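Local atomic coordinates of octaprenyl-diphosphate synthase (Bacteroides thetaiotaomicron, PDB entry 3RMG), a protein that probably acts as a magnesium-dependent prenyltransferase that lengthens isoprenoid diphosphates, as other members of the FPP/GGPP synthase family do. Residues 60-65 / 197-202; 230-233 / 238-241; 265-268 / 272-275. All coordinates share one frame; numbering follows the deposited sequence.

Contact 1 (60-65 / 197-202); sequences RLYGAV and AFARLL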
ATOM      1  N   ARG A  60      -7.164  -5.884  27.664  1.00 36.36           N
ATOM      2  CA  ARG A  60      -7.846  -6.378  28.856  1.00 35.10           C
ATOM      3  C   ARG A  60      -7.028  -6.148  30.132  1.00 41.84           C
ATOM      4  O   ARG A  60      -7.577  -6.176  31.237  1.00 46.15           O
ATOM      5  CB  ARG A  60      -8.259  -7.846  28.695  1.00 31.35           C
ATOM      6  CG  ARG A  60      -9.486  -8.040  27.772  1.00 31.57           C
ATOM      7  CD  ARG A  60     -10.801  -7.572  28.408  1.00 41.13           C
ATOM      8  NE  ARG A  60     -11.065  -8.307  29.642  1.00 45.48           N
ATOM      9  CZ  ARG A  60     -11.591  -9.530  29.677  1.00 62.41           C
ATOM     10  NH1 ARG A  60     -11.929 -10.149  28.548  1.00 59.39           N
ATOM     11  NH2 ARG A  60     -11.783 -10.137  30.844  1.00 67.64           N
ATOM     12  N   LEU A  61      -5.729  -5.887  29.999  1.00 41.58           N
ATOM     13  CA  LEU A  61      -4.976  -5.432  31.172  1.00 46.16           C
ATOM     14  C   LEU A  61      -5.566  -4.132  31.715  1.00 47.58           C
ATOM     15  O   LEU A  61      -5.531  -3.893  32.911  1.00 48.04           O
ATOM     16  CB  LEU A  61      -3.497  -5.218  30.860  1.00 39.89           C
ATOM     17  CG  LEU A  61      -2.607  -6.444  30.717  1.00 48.63           C
ATOM     18  CD1 LEU A  61      -1.203  -6.009  30.334  1.00 46.89           C
ATOM     19  CD2 LEU A  61      -2.599  -7.240  32.021  1.00 42.48           C
ATOM     20  N   TYR A  62      -6.119  -3.303  30.832  1.00 50.43           N
ATOM     21  CA  TYR A  62      -6.529  -1.945  31.209  1.00 48.87           C
ATOM     22  C   TYR A  62      -8.032  -1.734  31.276  1.00 52.12           C
ATOM     23  O   TYR A  62      -8.512  -0.908  32.049  1.00 54.43           O
ATOM     24  CB  TYR A  62      -5.926  -0.935  30.238  1.00 46.69           C
ATOM     25  CG  TYR A  62      -4.440  -1.060  30.160  1.00 46.10           C
ATOM     26  CD1 TYR A  62      -3.650  -0.802  31.270  1.00 46.48           C
ATOM     27  CD2 TYR A  62      -3.822  -1.459  28.987  1.00 51.10           C
ATOM     28  CE1 TYR A  62      -2.278  -0.929  31.214  1.00 45.93           C
ATOM     29  CE2 TYR A  62      -2.457  -1.594  28.912  1.00 46.54           C
ATOM     30  CZ  TYR A  62      -1.684  -1.329  30.034  1.00 51.84           C
ATOM     31  OH  TYR A  62      -0.313  -1.463  29.968  1.00 46.25           O
ATOM     32  N   GLY A  63      -8.777  -2.461  30.453  1.00 54.65           N
ATOM     33  CA  GLY A  63     -10.218  -2.278  30.409  1.00 57.53           C
ATOM     34  C   GLY A  63     -10.929  -3.299  29.553  1.00 54.96           C
ATOM     35  O   GLY A  63     -10.433  -4.399  29.326  1.00 60.23           O
ATOM     36  N   ALA A  64     -12.111  -2.939  29.089  1.00 52.26           N
ATOM     37  CA  ALA A  64     -12.853  -3.813  28.210  1.00 50.26           C
ATOM     38  C   ALA A  64     -12.411  -3.513  26.788  1.00 48.00           C
ATOM     39  O   ALA A  64     -12.027  -2.394  26.468  1.00 49.95           O
ATOM     40  CB  ALA A  64     -14.352  -3.591  28.366  1.00 46.23           C
ATOM     41  N   VAL A  65     -12.463  -4.530  25.947  1.00 43.73           N
ATOM     42  CA  VAL A  65     -12.161  -4.393  24.539  1.00 44.41           C
ATOM     43  C   VAL A  65     -13.223  -3.536  23.868  1.00 49.56           C
ATOM     44  O   VAL A  65     -14.420  -3.808  24.006  1.00 47.77           O
ATOM     45  CB  VAL A  65     -12.186  -5.777  23.880  1.00 48.34           C
ATOM     46  CG1 VAL A  65     -12.356  -5.662  22.367  1.00 42.12           C
ATOM     47  CG2 VAL A  65     -10.953  -6.573  24.279  1.00 36.94           C
ATOM     48  N   ALA A 197       3.578   3.051  26.652  1.00 36.03           N
ATOM     49  CA  ALA A 197       5.009   2.761  26.545  1.00 36.21           C
ATOM     50  C   ALA A 197       5.331   1.396  27.148  1.00 37.82           C
ATOM     51  O   ALA A 197       6.165   0.633  26.624  1.00 35.33           O
ATOM     52  CB  ALA A 197       5.849   3.862  27.231  1.00 35.64           C
ATOM     53  N   PHE A 198       4.674   1.087  28.256  1.00 30.29           N
ATOM     54  CA  PHE A 198       4.849  -0.218  28.879  1.00 31.70           C
ATOM     55  C   PHE A 198       4.401  -1.348  27.940  1.00 33.17           C
ATOM     56  O   PHE A 198       5.068  -2.379  27.830  1.00 34.35           O
ATOM     57  CB  PHE A 198       4.093  -0.250  30.201  1.00 26.93           C
ATOM     58  CG  PHE A 198       3.819  -1.628  30.730  1.00 31.89           C
ATOM     59  CD1 PHE A 198       2.870  -2.445  30.118  1.00 41.33           C
ATOM     60  CD2 PHE A 198       4.442  -2.079  31.892  1.00 31.99           C
ATOM     61  CE1 PHE A 198       2.579  -3.717  30.630  1.00 42.54           C
ATOM     62  CE2 PHE A 198       4.156  -3.338  32.404  1.00 39.99           C
ATOM     63  CZ  PHE A 198       3.218  -4.161  31.767  1.00 33.08           C
ATOM     64  N   ALA A 199       3.284  -1.141  27.249  1.00 31.73           N
ATOM     65  CA  ALA A 199       2.724  -2.170  26.367  1.00 27.63           C
ATOM     66  C   ALA A 199       3.631  -2.370  25.160  1.00 33.74           C
ATOM     67  O   ALA A 199       3.879  -3.517  24.743  1.00 35.49           O
ATOM     68  CB  ALA A 199       1.314  -1.770  25.909  1.00 27.64           C
ATOM     69  N   ARG A 200       4.125  -1.261  24.604  1.00 30.94           N
ATOM     70  CA  ARG A 200       5.048  -1.319  23.461  1.00 31.01           C
ATOM     71  C   ARG A 200       6.300  -2.151  23.752  1.00 35.68           C
ATOM     72  O   ARG A 200       6.651  -3.054  22.991  1.00 34.13           O
ATOM     73  CB  ARG A 200       5.450   0.091  22.989  1.00 37.89           C
ATOM     74  CG  ARG A 200       6.166   0.119  21.596  1.00 29.41           C
ATOM     75  CD  ARG A 200       7.239   1.223  21.522  1.00 36.68           C
ATOM     76  NE  ARG A 200       8.343   0.921  22.441  1.00 48.80           N
ATOM     77  CZ  ARG A 200       9.394   0.158  22.132  1.00 46.41           C
ATOM     78  NH1 ARG A 200       9.509  -0.360  20.910  1.00 48.13           N
ATOM     79  NH2 ARG A 200      10.333  -0.086  23.041  1.00 44.11           N
ATOM     80  N   LEU A 201       6.981  -1.853  24.849  1.00 32.08           N
ATOM     81  CA  LEU A 201       8.142  -2.653  25.258  1.00 33.26           C
ATOM     82  C   LEU A 201       7.802  -4.139  25.452  1.00 30.41           C
ATOM     83  O   LEU A 201       8.501  -5.029  24.956  1.00 32.46           O
ATOM     84  CB  LEU A 201       8.712  -2.091  26.546  1.00 29.88           C
ATOM     85  CG  LEU A 201      10.058  -2.631  26.991  1.00 42.39           C
ATOM     86  CD1 LEU A 201      11.056  -2.534  25.841  1.00 36.58           C
ATOM     87  CD2 LEU A 201      10.543  -1.866  28.231  1.00 37.20           C
ATOM     88  N   LEU A 202       6.742  -4.410  26.201  1.00 32.27           N
ATOM     89  CA  LEU A 202       6.210  -5.763  26.301  1.00 29.47           C
ATOM     90  C   LEU A 202       6.103  -6.441  24.930  1.00 32.21           C
ATOM     91  O   LEU A 202       6.636  -7.522  24.721  1.00 30.30           O
ATOM     92  CB  LEU A 202       4.823  -5.738  26.937  1.00 32.15           C
ATOM     93  CG  LEU A 202       4.244  -7.131  27.150  1.00 31.61           C
ATOM     94  CD1 LEU A 202       5.203  -7.961  28.030  1.00 33.75           C
ATOM     95  CD2 LEU A 202       2.865  -7.031  27.780  1.00 34.69           C
TER
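Leu61, on helix 50-62, and Ala199, on helix 193-217, bring the two backbones to their nearest, yet their CA atoms stay 9.6 Å apart, so side chains alone bridge the gap. Tyr62 contributes the most surface. Its hydroxyl oxygen OH lies 3.3 Å from CD1 of Phe198 and 3.7 Å from CE1 of the same ring, coming to the phenyl group obliquely. Phe198 comes to meet it because its CG stands anti to the backbone N (chi1 161°), which swings the ring into the gap between the helices. Ala199 adds its methyl group, CB lying 4.4 Å from Tyr62 OH. Leu61 extends the apolar patch through CD1, 4.4 Å from Phe198 CE1, while its CB lies over the centre of the Tyr62 ring, 4.1 Å above the plane. Val189, Val191 and Ala186 also touch Tyr62, and Leu305 packs on both Leu61 and Phe198. The case illustrates how a phenol can serve in van der Waals packing: within this pair of segments the hydroxyl meets carbon alone, and the cohesion between them rests on aromatic and aliphatic surface.

Contact 2 (230-233 / 238-241); sequences GNDM and LTLP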
ATOM      1  N   GLY A 230      17.329 -24.919   6.296  1.00 90.59           N
ATOM      2  CA  GLY A 230      18.430 -23.993   6.035  1.00 86.07           C
ATOM      3  C   GLY A 230      18.023 -22.858   5.114  1.00 84.68           C
ATOM      4  O   GLY A 230      18.865 -22.172   4.536  1.00 85.35           O
ATOM      5  N   ASN A 231      16.720 -22.651   4.988  1.00 83.00           N
ATOM      6  CA  ASN A 231      16.189 -21.682   4.041  1.00 80.98           C
ATOM      7  C   ASN A 231      16.722 -20.257   4.182  1.00 82.03           C
ATOM      8  O   ASN A 231      17.114 -19.643   3.193  1.00 86.66           O
ATOM      9  CB  ASN A 231      14.665 -21.666   4.100  1.00 80.75           C
ATOM     10  CG  ASN A 231      14.059 -20.957   2.924  1.00 83.41           C
ATOM     11  OD1 ASN A 231      12.890 -21.144   2.607  1.00 87.96           O
ATOM     12  ND2 ASN A 231      14.861 -20.142   2.252  1.00 89.52           N
ATOM     13  N   ASP A 232      16.720 -19.723   5.401  1.00 81.04           N
ATOM     14  CA  ASP A 232      17.160 -18.341   5.631  1.00 77.17           C
ATOM     15  C   ASP A 232      18.542 -18.084   5.033  1.00 76.47           C
ATOM     16  O   ASP A 232      18.837 -16.968   4.594  1.00 76.29           O
ATOM     17  CB  ASP A 232      17.186 -17.998   7.130  1.00 77.73           C
ATOM     18  CG  ASP A 232      15.797 -17.913   7.752  1.00 71.02           C
ATOM     19  OD1 ASP A 232      14.839 -17.510   7.057  1.00 71.47           O
ATOM     20  OD2 ASP A 232      15.674 -18.244   8.949  1.00 61.05           O
ATOM     21  N   MET A 233      19.394 -19.111   5.042  1.00 72.96           N
ATOM     22  CA  MET A 233      20.730 -19.002   4.450  1.00 74.72           C
ATOM     23  C   MET A 233      20.655 -18.888   2.922  1.00 76.25           C
ATOM     24  O   MET A 233      21.313 -18.040   2.324  1.00 76.58           O
ATOM     25  CB  MET A 233      21.627 -20.177   4.871  1.00 71.23           C
ATOM     26  CG  MET A 233      22.118 -20.115   6.319  1.00 65.32           C
ATOM     27  SD  MET A 233      23.351 -21.374   6.697  1.00 61.94           S
ATOM     28  CE  MET A 233      23.670 -21.124   8.436  1.00 56.61           C
ATOM     29  N   LEU A 238      22.178 -14.863   7.975  1.00 69.68           N
ATOM     30  CA  LEU A 238      22.835 -15.544   9.081  1.00 67.09           C
ATOM     31  C   LEU A 238      22.176 -15.139  10.404  1.00 66.73           C
ATOM     32  O   LEU A 238      22.337 -14.002  10.863  1.00 65.10           O
ATOM     33  CB  LEU A 238      24.324 -15.184   9.125  1.00 68.00           C
ATOM     34  CG  LEU A 238      25.228 -15.659   7.989  1.00 67.79           C
ATOM     35  CD1 LEU A 238      26.663 -15.261   8.279  1.00 69.38           C
ATOM     36  CD2 LEU A 238      25.114 -17.164   7.811  1.00 64.60           C
ATOM     37  N   THR A 239      21.450 -16.072  11.015  1.00 62.18           N
ATOM     38  CA  THR A 239      20.674 -15.772  12.208  1.00 59.09           C
ATOM     39  C   THR A 239      21.449 -16.090  13.481  1.00 63.44           C
ATOM     40  O   THR A 239      22.545 -16.636  13.433  1.00 62.29           O
ATOM     41  CB  THR A 239      19.319 -16.516  12.215  1.00 58.13           C
ATOM     42  OG1 THR A 239      19.541 -17.926  12.331  1.00 62.86           O
ATOM     43  CG2 THR A 239      18.520 -16.220  10.939  1.00 43.48           C
ATOM     44  N   LEU A 240      20.863 -15.753  14.622  1.00 62.91           N
ATOM     45  CA  LEU A 240      21.598 -15.744  15.879  1.00 61.92           C
ATOM     46  C   LEU A 240      22.505 -16.953  16.089  1.00 58.83           C
ATOM     47  O   LEU A 240      23.665 -16.798  16.461  1.00 57.28           O
ATOM     48  CB  LEU A 240      20.650 -15.592  17.077  1.00 59.50           C
ATOM     49  CG  LEU A 240      21.375 -15.193  18.362  1.00 58.89           C
ATOM     50  CD1 LEU A 240      22.132 -13.889  18.137  1.00 57.00           C
ATOM     51  CD2 LEU A 240      20.423 -15.080  19.551  1.00 60.17           C
ATOM     52  N   PRO A 241      21.973 -18.164  15.884  1.00 58.20           N
ATOM     53  CA  PRO A 241      22.771 -19.358  16.196  1.00 57.48           C
ATOM     54  C   PRO A 241      24.093 -19.385  15.408  1.00 57.58           C
ATOM     55  O   PRO A 241      25.168 -19.534  15.993  1.00 55.32           O
ATOM     56  CB  PRO A 241      21.854 -20.515  15.772  1.00 57.62           C
ATOM     57  CG  PRO A 241      20.465 -19.921  15.719  1.00 59.71           C
ATOM     58  CD  PRO A 241      20.662 -18.495  15.302  1.00 57.16           C
TER
HETATM   59  O   HOH W   1      17.347 -19.009  10.759  1.00 54.97           O
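Asp232 and Thr239 face each other across a short turn, and the polar part of the contact is theirs, made through water. One water molecule donates to OD2 of Asp232 at 2.6 Å and accepts from OG1 of Thr239 at 2.9 Å, so it relays a hydrogen bond between two side chains that do not bond directly. Thr239 also hydrogen-bonds through OG1 to Tyr219 OH, a second grip that fixes the rotation of the side chain. With OG1 lodged between the backbone N and the carbonyl carbon (chi1 67°), the hydroxyl faces water and tyrosine. Although Thr239 is the N-cap residue of helix 240-249, its side chain makes no capping bond.

Van der Waals contacts complete the join. CG2 of Thr239 lies 4.0 Å from Asp232 OD2, the two side chains running nearly perpendicular to one another. Deeper in, Met233 sends an almost fully extended chain (chi2 -172°, chi3 -177°) to place CE 4.3 Å from CD2 of Leu238. The two leave their backbones in directions that do not aim at each other, and it is their ends that converge.

Backbone bonding ties Gly230, the N-cap of helix 231-234, to Asp218, whose OD1 also accepts from Asp232 N. Asp218 ends a DDxxD sequence, the second aspartate-rich motif of this family, which in relatives binds magnesium; the turn is therefore probably close to the metal site. Around it, Val261 of helix 252-263 touches both Met233 and Leu238, Ile271 and Ile275 of helix 268-280 back Met233, and Tyr166 of helix 163-172 touches Thr239.

Contact 3 (265-268 / 272-275); sequences TATP and VRLI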
ATOM      1  N   THR A 265      26.265 -16.797  -2.898  1.00 96.54           N
ATOM      2  CA  THR A 265      27.026 -17.829  -3.566  1.00 96.21           C
ATOM      3  C   THR A 265      27.177 -19.173  -2.886  1.00 96.69           C
ATOM      4  O   THR A 265      27.743 -20.077  -3.461  1.00 98.47           O
ATOM      5  CB  THR A 265      28.430 -17.355  -3.744  1.00 96.71           C
ATOM      6  OG1 THR A 265      28.937 -16.958  -2.470  1.00 98.87           O
ATOM      7  CG2 THR A 265      28.461 -16.193  -4.661  1.00 93.19           C
ATOM      8  N   ALA A 266      26.685 -19.347  -1.684  1.00 93.81           N
ATOM      9  CA  ALA A 266      26.877 -20.637  -1.059  1.00 93.59           C
ATOM     10  C   ALA A 266      26.057 -21.662  -1.796  1.00 94.28           C
ATOM     11  O   ALA A 266      25.175 -21.315  -2.551  1.00 95.07           O
ATOM     12  CB  ALA A 266      26.520 -20.591   0.382  1.00 93.83           C
ATOM     13  N   THR A 267      26.358 -22.936  -1.569  1.00 94.83           N
ATOM     14  CA  THR A 267      25.639 -24.022  -2.222  1.00 96.64           C
ATOM     15  C   THR A 267      24.705 -24.732  -1.247  1.00 98.88           C
ATOM     16  O   THR A 267      24.973 -24.789  -0.047  1.00 99.26           O
ATOM     17  CB  THR A 267      26.605 -25.053  -2.835  1.00 96.89           C
ATOM     18  OG1 THR A 267      26.834 -26.114  -1.898  1.00 93.62           O
ATOM     19  CG2 THR A 267      27.931 -24.396  -3.185  1.00 96.32           C
ATOM     20  N   PRO A 268      23.609 -25.271  -1.770  1.00 99.01           N
ATOM     21  CA  PRO A 268      22.629 -25.982  -0.943  1.00 99.24           C
ATOM     22  C   PRO A 268      23.298 -27.004  -0.030  1.00100.30           C
ATOM     23  O   PRO A 268      22.803 -27.268   1.066  1.00104.03           O
ATOM     24  CB  PRO A 268      21.756 -26.693  -1.978  1.00 98.65           C
ATOM     25  CG  PRO A 268      21.845 -25.836  -3.190  1.00 98.72           C
ATOM     26  CD  PRO A 268      23.240 -25.279  -3.198  1.00 98.07           C
ATOM     27  N   VAL A 272      23.902 -26.956   4.547  1.00 76.72           N
ATOM     28  CA  VAL A 272      23.666 -28.068   5.460  1.00 73.65           C
ATOM     29  C   VAL A 272      24.855 -28.236   6.390  1.00 73.50           C
ATOM     30  O   VAL A 272      24.705 -28.617   7.551  1.00 76.62           O
ATOM     31  CB  VAL A 272      23.423 -29.395   4.705  1.00 75.13           C
ATOM     32  CG1 VAL A 272      23.372 -30.556   5.681  1.00 73.60           C
ATOM     33  CG2 VAL A 272      22.136 -29.329   3.886  1.00 71.88           C
ATOM     34  N   ARG A 273      26.040 -27.945   5.872  1.00 72.93           N
ATOM     35  CA  ARG A 273      27.269 -28.138   6.629  1.00 73.95           C
ATOM     36  C   ARG A 273      27.495 -27.040   7.653  1.00 71.14           C
ATOM     37  O   ARG A 273      27.893 -27.313   8.788  1.00 70.91           O
ATOM     38  CB  ARG A 273      28.471 -28.225   5.687  1.00 78.77           C
ATOM     39  CG  ARG A 273      28.773 -29.625   5.179  1.00 87.09           C
ATOM     40  CD  ARG A 273      29.904 -29.591   4.159  1.00 97.91           C
ATOM     41  NE  ARG A 273      29.433 -29.165   2.843  1.00101.31           N
ATOM     42  CZ  ARG A 273      30.221 -28.685   1.887  1.00102.05           C
ATOM     43  NH1 ARG A 273      31.523 -28.553   2.099  1.00105.58           N
ATOM     44  NH2 ARG A 273      29.701 -28.328   0.720  1.00101.97           N
ATOM     45  N   LEU A 274      27.266 -25.795   7.244  1.00 72.26           N
ATOM     46  CA  LEU A 274      27.368 -24.671   8.174  1.00 72.55           C
ATOM     47  C   LEU A 274      26.286 -24.773   9.255  1.00 69.06           C
ATOM     48  O   LEU A 274      26.566 -24.630  10.443  1.00 67.71           O
ATOM     49  CB  LEU A 274      27.301 -23.328   7.444  1.00 71.35           C
ATOM     50  CG  LEU A 274      27.866 -22.190   8.298  1.00 67.63           C
ATOM     51  CD1 LEU A 274      29.188 -22.604   8.917  1.00 56.38           C
ATOM     52  CD2 LEU A 274      28.021 -20.904   7.502  1.00 71.88           C
ATOM     53  N   ILE A 275      25.057 -25.050   8.837  1.00 66.86           N
ATOM     54  CA  ILE A 275      24.005 -25.397   9.778  1.00 67.51           C
ATOM     55  C   ILE A 275      24.502 -26.419  10.803  1.00 71.80           C
ATOM     56  O   ILE A 275      24.397 -26.204  12.014  1.00 73.97           O
ATOM     57  CB  ILE A 275      22.773 -25.946   9.051  1.00 67.17           C
ATOM     58  CG1 ILE A 275      22.067 -24.816   8.300  1.00 67.64           C
ATOM     59  CG2 ILE A 275      21.821 -26.619  10.033  1.00 69.11           C
ATOM     60  CD1 ILE A 275      20.700 -25.181   7.775  1.00 76.30           C
TER
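An N-cap and the first turns of helix 268-280 make up this contact, at the surface where the loop after helix 252-263 turns into the next helix. Thr267 holds the cap position. Its OG1 hydrogen-bonds to the backbone N of Glu270 and, weakly, to that of Asp269, two of the N-H groups that the start of a helix leaves without a carbonyl from a preceding turn. The side chain takes an unusual first torsion, chi1 94°, lying away from the customary staggered positions while its oxygen serves those amides.

Across the two segments, the nearest approach falls within the helix's opening turn, Val272 CG2 lying 3.6 Å from the carbonyl oxygen O of Pro268. Val272 has CG1 anti to the backbone N (chi1 172°), which leaves CG2 beside that nitrogen and on the side of the proline carbonyl. Arg273 stays looser: its NH2 lies 4.5 Å from Thr267 OG1, approaching the hydroxyl at a slant to the guanidinium plane and too far off for a bond. Ala266 and Thr267 both touch Lys260 of helix 252-263, against which the loop packs.

As an example of helix initiation, the contact divides its labour. The threonine hydroxyl takes up the amide of Glu270 and, weakly, that of Asp269, whereas valine adds a van der Waals contact and arginine merely comes near.

How the contacts relate
From the N terminus, contact 1 comes first and is the one long-range closure: it joins helix 50-62 to helix 193-217 over 131 intervening residues, 103 of them helical. Contact 2 then closes a turn of four residues between helix 231-234 and helix 240-249, and contact 3 spans three residues at the start of helix 268-280. The three follow in series, none nesting or crossing. Contact 1 lies across the chain's centre from the others, its centre about 33 Å from that of contact 2. Contacts 2 and 3, with centres about 10 Å apart, touch through Ile275, whose CG1 lies 4.0 Å from Met233 SD, so that helix 268-280 packs against helix 231-234.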